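Long-range contacts in GrgF (PDB 6LZH), which acts as a polyketide transferase in the biosynthesis of gregatin A, a fungal polyketide with an alkylated furanone core, probably through a Claisen-type condensation: residues 35-43 / 113-121; 136-144 / 240-251. All blocks are in the same frame, centred on the assembly; numbering follows the deposited sequence.

Interaction 1: residues 35-43 / 113-121; sequences LIMSPGFNM and GLCFGGNVT
Ser38 and Gly113 pair as neighbours on parallel strands, and the backbone N of Leu114 donates a nearly straight hydrogen bond to Ser38 O at 3.1 Å. The serine side chain turns to the face where helix 116-127 begins. Its CB rests 3.7 Å from Gly117 CA. Residue 117 has to be a glycine, because a side chain on it would run into Ser38 O and Pro39 O. Beyond CB, the serine OG stands beside the backbone N (chi1 -67°) and reaches a buried water, 2.7 Å away. That water donates to Ile36 O and to Thr121 OG1, while Thr121 OG1 passes its own proton to Gly117 O at 2.8 Å. Small hydroxyl residues suit this spot, satisfying polar groups in a buried layer. Gly113 is equally constrained, since a side chain would strike Gly117 O.

Cys115, the likely nucleophile, follows with phi 62° and psi -125°, the strained turn of a nucleophile elbow (Gly-X-Cys-X-Gly) at the N-cap of the helix. Its CB lies 3.8 Å from Gly40 CA, and its SG 3.8 Å from the backbone N of Phe41. The closeness of this N to the nucleophile is consistent with an oxyanion hole, as in other alpha/beta hydrolases. Phe41 and Phe116 close this end: Phe116 CB lies 3.6 Å from Phe41 CA, and Phe116 CD1 comes to the edge of the Phe41 ring, near its plane.

Strand 32-38 runs between strands 62-66 and 108-114 in the central sheet. Helix 84-99 packs on Ile36, Phe116 and Val120, whereas Met37 packs on helix 49-58.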
# COMPACT_ATOMS: atom_id res chain seq x y z
N LEU A 35 -0.26 20.11 -16.80
CA LEU A 35 0.33 19.86 -15.50
C LEU A 35 -0.77 19.58 -14.48
O LEU A 35 -1.73 20.35 -14.37
CB LEU A 35 1.16 21.06 -15.03
CG LEU A 35 2.08 20.86 -13.83
CD1 LEU A 35 3.22 19.93 -14.19
CD2 LEU A 35 2.62 22.21 -13.36
N ILE A 36 -0.62 18.48 -13.75
CA ILE A 36 -1.50 18.10 -12.66
C ILE A 36 -0.75 18.35 -11.35
O ILE A 36 0.30 17.75 -11.11
CB ILE A 36 -1.94 16.63 -12.76
CG1 ILE A 36 -2.61 16.36 -14.11
CG2 ILE A 36 -2.85 16.26 -11.59
CD1 ILE A 36 -2.95 14.89 -14.34
N MET A 37 -1.30 19.23 -10.51
CA MET A 37 -0.62 19.73 -9.32
C MET A 37 -1.23 19.15 -8.05
O MET A 37 -2.46 19.16 -7.89
CB MET A 37 -0.67 21.26 -9.28
CG MET A 37 0.05 21.90 -10.49
SD MET A 37 -0.20 23.68 -10.59
CE MET A 37 0.72 24.27 -9.16
N SER A 38 -0.38 18.66 -7.15
CA SER A 38 -0.82 17.99 -5.93
C SER A 38 -0.35 18.80 -4.72
O SER A 38 0.83 19.18 -4.66
CB SER A 38 -0.24 16.56 -5.84
OG SER A 38 -0.76 15.70 -6.83
N PRO A 39 -1.23 19.05 -3.74
CA PRO A 39 -0.89 19.95 -2.64
C PRO A 39 -0.21 19.25 -1.48
O PRO A 39 -0.00 18.02 -1.52
CB PRO A 39 -2.26 20.52 -2.22
CG PRO A 39 -3.21 19.38 -2.51
CD PRO A 39 -2.65 18.65 -3.73
N GLY A 40 0.13 20.00 -0.44
CA GLY A 40 0.89 19.48 0.68
C GLY A 40 0.06 18.62 1.62
O GLY A 40 -1.11 18.30 1.37
N PHE A 41 0.69 18.24 2.72
CA PHE A 41 0.14 17.23 3.62
C PHE A 41 -1.18 17.69 4.23
O PHE A 41 -1.25 18.72 4.90
CB PHE A 41 1.14 16.93 4.73
CG PHE A 41 0.65 15.92 5.72
CD1 PHE A 41 0.75 14.56 5.44
CD2 PHE A 41 0.11 16.33 6.93
CE1 PHE A 41 0.31 13.62 6.35
CE2 PHE A 41 -0.34 15.38 7.85
CZ PHE A 41 -0.23 14.02 7.55
N ASN A 42 -2.23 16.90 4.01
CA ASN A 42 -3.54 17.13 4.60
C ASN A 42 -4.12 18.48 4.18
O ASN A 42 -4.96 19.03 4.89
CB ASN A 42 -3.49 17.03 6.13
CG ASN A 42 -4.86 16.74 6.74
OD1 ASN A 42 -5.69 16.09 6.11
ND2 ASN A 42 -5.10 17.25 7.94
N MET A 43 -3.68 19.02 3.03
CA MET A 43 -4.11 20.34 2.60
C MET A 43 -4.99 20.26 1.35
O MET A 43 -4.80 19.38 0.50
CB MET A 43 -2.91 21.24 2.30
CG MET A 43 -2.16 21.71 3.56
SD MET A 43 -3.27 22.59 4.71
CE MET A 43 -3.55 24.14 3.83
N GLY A 113 4.19 18.32 -7.63
CA GLY A 113 3.69 18.13 -6.28
C GLY A 113 4.53 18.87 -5.27
O GLY A 113 5.76 18.93 -5.39
N LEU A 114 3.87 19.40 -4.24
CA LEU A 114 4.53 20.09 -3.13
C LEU A 114 4.36 19.26 -1.86
O LEU A 114 3.26 18.81 -1.54
CB LEU A 114 3.93 21.49 -2.93
CG LEU A 114 4.40 22.25 -1.68
CD1 LEU A 114 5.91 22.59 -1.75
CD2 LEU A 114 3.58 23.51 -1.50
N CYS A 115 5.46 19.05 -1.14
CA CYS A 115 5.43 18.42 0.19
C CYS A 115 4.87 17.01 0.02
O CYS A 115 5.43 16.22 -0.76
CB CYS A 115 4.65 19.35 1.14
SG CYS A 115 4.45 18.71 2.85
N PHE A 116 3.81 16.60 0.73
CA PHE A 116 3.27 15.26 0.55
C PHE A 116 2.82 15.04 -0.89
O PHE A 116 2.91 13.92 -1.40
CB PHE A 116 2.11 15.02 1.52
CG PHE A 116 1.53 13.63 1.40
CD1 PHE A 116 2.12 12.58 2.05
CD2 PHE A 116 0.41 13.39 0.62
CE1 PHE A 116 1.60 11.30 1.96
CE2 PHE A 116 -0.11 12.11 0.51
CZ PHE A 116 0.48 11.07 1.18
N GLY A 117 2.34 16.09 -1.57
CA GLY A 117 1.99 15.98 -2.97
C GLY A 117 3.17 15.59 -3.85
O GLY A 117 2.97 14.97 -4.90
N GLY A 118 4.39 15.91 -3.42
CA GLY A 118 5.57 15.54 -4.17
C GLY A 118 5.93 14.08 -4.00
O GLY A 118 6.45 13.46 -4.93
N ASN A 119 5.64 13.52 -2.83
CA ASN A 119 5.76 12.09 -2.62
C ASN A 119 4.82 11.34 -3.56
O ASN A 119 5.23 10.46 -4.31
CB ASN A 119 5.46 11.77 -1.15
CG ASN A 119 5.56 10.28 -0.82
OD1 ASN A 119 4.87 9.45 -1.40
ND2 ASN A 119 6.40 9.95 0.16
N VAL A 120 3.55 11.73 -3.56
CA VAL A 120 2.55 11.07 -4.42
C VAL A 120 2.89 11.26 -5.90
O VAL A 120 2.69 10.36 -6.73
CB VAL A 120 1.16 11.61 -4.06
CG1 VAL A 120 0.12 11.24 -5.09
CG2 VAL A 120 0.75 11.13 -2.67
N THR A 121 3.38 12.45 -6.26
CA THR A 121 3.79 12.73 -7.64
C THR A 121 4.90 11.77 -8.10
O THR A 121 4.83 11.19 -9.19
CB THR A 121 4.24 14.20 -7.76
OG1 THR A 121 3.09 15.06 -7.69
CG2 THR A 121 4.96 14.48 -9.11
O HOH W 1 0.86 15.54 -9.02

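Interaction 2: residues 136-144 / 240-251; sequences AVAPLIDST and DVSCPTEDQLNC
Gln248 reaches from helix 245-254 to the loop after strand 133-137, its OE1 3.2 Å from Ala138 CA and 3.5 Å from Pro139 CD. With CG anti to its carbonyl carbon (chi1 -59°) and the chain extended beyond, the amide arrives buried. NE2 donates to Cys243 O at 2.8 Å, nearly in the amide plane, and weakly to Asp240 OD2; OE1 accepts from Thr236. A leucine in place of Gln248 would probably leave Cys243 O and the Thr236 hydroxyl without these partners and the Asp240 loop less firmly tied to the helix.

Cys243 SG, anti to its carbonyl carbon, packs 3.6 Å from Leu140 CB, where a small thiol fits beside the loop. Ile141 bends at both torsions (chi1 -62°, chi2 -49°), setting CG1 against Asp247 O and bringing CD1 to 3.6 Å from Cys251 CB. At the open margin a water joins Asp142 N to Asp247 OD2.

Asp240 OD1 accepts from the backbone N of Cys243, which lies above the carboxylate plane, in an Asx motif; OD2 receives a hydrogen bond from His269. This is the acid loop of an alpha/beta hydrolase, where Asp240, His269 and Cys115 probably form the catalytic triad.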
# COMPACT_ATOMS: atom_id res chain seq x y z
N ALA A 136 8.94 17.33 -8.18
CA ALA A 136 8.64 17.24 -6.75
C ALA A 136 9.30 18.41 -6.03
O ALA A 136 10.52 18.58 -6.10
CB ALA A 136 9.13 15.90 -6.17
N VAL A 137 8.49 19.22 -5.36
CA VAL A 137 8.98 20.37 -4.61
C VAL A 137 8.90 20.06 -3.12
O VAL A 137 7.81 19.80 -2.60
CB VAL A 137 8.18 21.64 -4.94
CG1 VAL A 137 8.70 22.78 -4.11
CG2 VAL A 137 8.23 21.94 -6.44
N ALA A 138 10.06 20.13 -2.43
CA ALA A 138 10.21 19.82 -1.03
C ALA A 138 9.41 18.57 -0.62
O ALA A 138 8.60 18.64 0.31
CB ALA A 138 9.81 21.03 -0.18
N PRO A 139 9.61 17.42 -1.29
CA PRO A 139 8.74 16.26 -1.02
C PRO A 139 8.91 15.72 0.39
O PRO A 139 10.01 15.67 0.94
CB PRO A 139 9.19 15.23 -2.05
CG PRO A 139 10.62 15.62 -2.39
CD PRO A 139 10.57 17.15 -2.38
N LEU A 140 7.79 15.30 0.98
CA LEU A 140 7.80 14.64 2.28
C LEU A 140 8.15 13.17 2.05
O LEU A 140 7.43 12.47 1.33
CB LEU A 140 6.43 14.79 2.95
CG LEU A 140 6.01 14.01 4.21
CD1 LEU A 140 7.14 13.88 5.21
CD2 LEU A 140 4.83 14.73 4.84
N ILE A 141 9.27 12.73 2.60
CA ILE A 141 9.80 11.40 2.30
C ILE A 141 9.42 10.38 3.36
O ILE A 141 9.09 9.23 3.05
CB ILE A 141 11.34 11.45 2.11
CG1 ILE A 141 11.72 12.35 0.93
CG2 ILE A 141 11.91 10.06 1.92
CD1 ILE A 141 10.95 12.06 -0.36
N ASP A 142 9.48 10.75 4.64
CA ASP A 142 9.26 9.78 5.71
C ASP A 142 8.36 10.37 6.78
O ASP A 142 8.65 11.44 7.32
CB ASP A 142 10.60 9.34 6.32
CG ASP A 142 10.43 8.25 7.36
OD1 ASP A 142 9.63 7.31 7.13
OD2 ASP A 142 11.11 8.33 8.41
N SER A 143 7.28 9.65 7.09
CA SER A 143 6.35 10.00 8.15
C SER A 143 6.53 9.15 9.40
O SER A 143 5.75 9.30 10.35
CB SER A 143 4.90 9.87 7.66
OG SER A 143 4.41 11.09 7.16
N THR A 144 7.53 8.26 9.41
CA THR A 144 7.66 7.29 10.50
C THR A 144 7.82 7.97 11.85
O THR A 144 7.27 7.51 12.85
CB THR A 144 8.84 6.35 10.23
OG1 THR A 144 8.60 5.60 9.03
CG2 THR A 144 9.04 5.37 11.39
N ASP A 240 15.62 22.88 4.78
CA ASP A 240 14.30 22.33 5.10
C ASP A 240 14.43 21.50 6.37
O ASP A 240 15.05 20.43 6.36
CB ASP A 240 13.76 21.49 3.93
CG ASP A 240 12.24 21.28 4.03
OD1 ASP A 240 11.71 21.25 5.18
OD2 ASP A 240 11.58 21.15 2.97
N VAL A 241 13.86 21.99 7.47
CA VAL A 241 13.85 21.26 8.72
C VAL A 241 12.51 20.58 8.98
O VAL A 241 12.41 19.77 9.92
CB VAL A 241 14.24 22.18 9.90
CG1 VAL A 241 15.70 22.61 9.74
CG2 VAL A 241 13.34 23.40 9.96
N SER A 242 11.49 20.85 8.17
CA SER A 242 10.18 20.23 8.25
C SER A 242 10.12 18.92 7.48
O SER A 242 9.70 17.89 8.02
CB SER A 242 9.11 21.20 7.74
OG SER A 242 9.14 22.41 8.48
N CYS A 243 10.51 18.95 6.20
CA CYS A 243 10.78 17.76 5.39
C CYS A 243 12.29 17.72 5.24
O CYS A 243 12.83 18.31 4.30
CB CYS A 243 10.13 17.84 4.01
SG CYS A 243 8.36 17.71 3.95
N PRO A 244 13.03 17.03 6.15
CA PRO A 244 14.50 17.14 6.18
C PRO A 244 15.17 17.11 4.80
O PRO A 244 14.94 16.19 4.02
CB PRO A 244 14.91 15.94 7.03
CG PRO A 244 13.76 15.80 8.02
CD PRO A 244 12.52 16.18 7.23
N THR A 245 15.96 18.13 4.51
CA THR A 245 16.74 18.14 3.27
C THR A 245 17.50 16.83 3.07
O THR A 245 17.59 16.32 1.95
CB THR A 245 17.70 19.34 3.29
OG1 THR A 245 16.95 20.56 3.38
CG2 THR A 245 18.59 19.38 2.03
N GLU A 246 18.04 16.25 4.16
CA GLU A 246 18.75 14.98 4.01
C GLU A 246 17.83 13.90 3.47
O GLU A 246 18.25 13.10 2.63
CB GLU A 246 19.34 14.54 5.35
CG GLU A 246 20.57 15.31 5.77
CD GLU A 246 20.94 14.96 7.20
OE1 GLU A 246 20.05 14.99 8.07
OE2 GLU A 246 22.12 14.63 7.44
N ASP A 247 16.58 13.85 3.96
CA ASP A 247 15.62 12.87 3.45
C ASP A 247 15.36 13.08 1.96
O ASP A 247 15.33 12.12 1.19
CB ASP A 247 14.30 12.98 4.22
CG ASP A 247 14.38 12.41 5.62
OD1 ASP A 247 15.38 11.73 5.93
OD2 ASP A 247 13.42 12.63 6.38
N GLN A 248 15.13 14.34 1.56
CA GLN A 248 14.85 14.61 0.14
C GLN A 248 16.03 14.21 -0.74
O GLN A 248 15.84 13.62 -1.82
CB GLN A 248 14.54 16.11 -0.06
CG GLN A 248 13.33 16.66 0.73
CD GLN A 248 13.12 18.16 0.51
OE1 GLN A 248 13.21 18.66 -0.62
NE2 GLN A 248 12.83 18.89 1.60
N LEU A 249 17.26 14.50 -0.30
CA LEU A 249 18.42 14.14 -1.11
C LEU A 249 18.63 12.64 -1.12
O LEU A 249 19.07 12.08 -2.13
CB LEU A 249 19.67 14.85 -0.58
CG LEU A 249 19.57 16.38 -0.73
CD1 LEU A 249 20.87 17.07 -0.34
CD2 LEU A 249 19.14 16.75 -2.15
N ASN A 250 18.29 11.97 -0.02
CA ASN A 250 18.31 10.51 0.00
C ASN A 250 17.37 9.95 -1.05
O ASN A 250 17.73 9.05 -1.81
CB ASN A 250 17.93 10.02 1.41
CG ASN A 250 19.11 10.11 2.39
OD1 ASN A 250 20.26 10.26 1.97
ND2 ASN A 250 18.83 10.02 3.69
N CYS A 251 16.17 10.51 -1.15
CA CYS A 251 15.25 10.08 -2.20
C CYS A 251 15.85 10.34 -3.59
O CYS A 251 15.83 9.45 -4.46
CB CYS A 251 13.91 10.79 -2.03
SG CYS A 251 12.62 10.23 -3.18
O HOH W 2 10.83 13.37 5.11

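In the fold
Interaction 1 lies at the centre of the chain and is almost wholly buried; interaction 2 sits farther out, still largely buried but reaching solvent at Asp142. Strands 108-114 and 133-137 are neighbours in the same sheet, and Val137 probably bonds through its backbone to both Gly113 and Cys115, so the two contacts join directly. Their chemistry differs: 35-43 / 113-121 relies on a strand-to-strand bond, glycines and a buried water, whereas 136-144 / 240-251 joins loops and a helix by side-chain packing, with no direct hydrogen bond between its segments and a water linking them at the margin. Together they place the likely nucleophile and acid around His269, which touches residues of both.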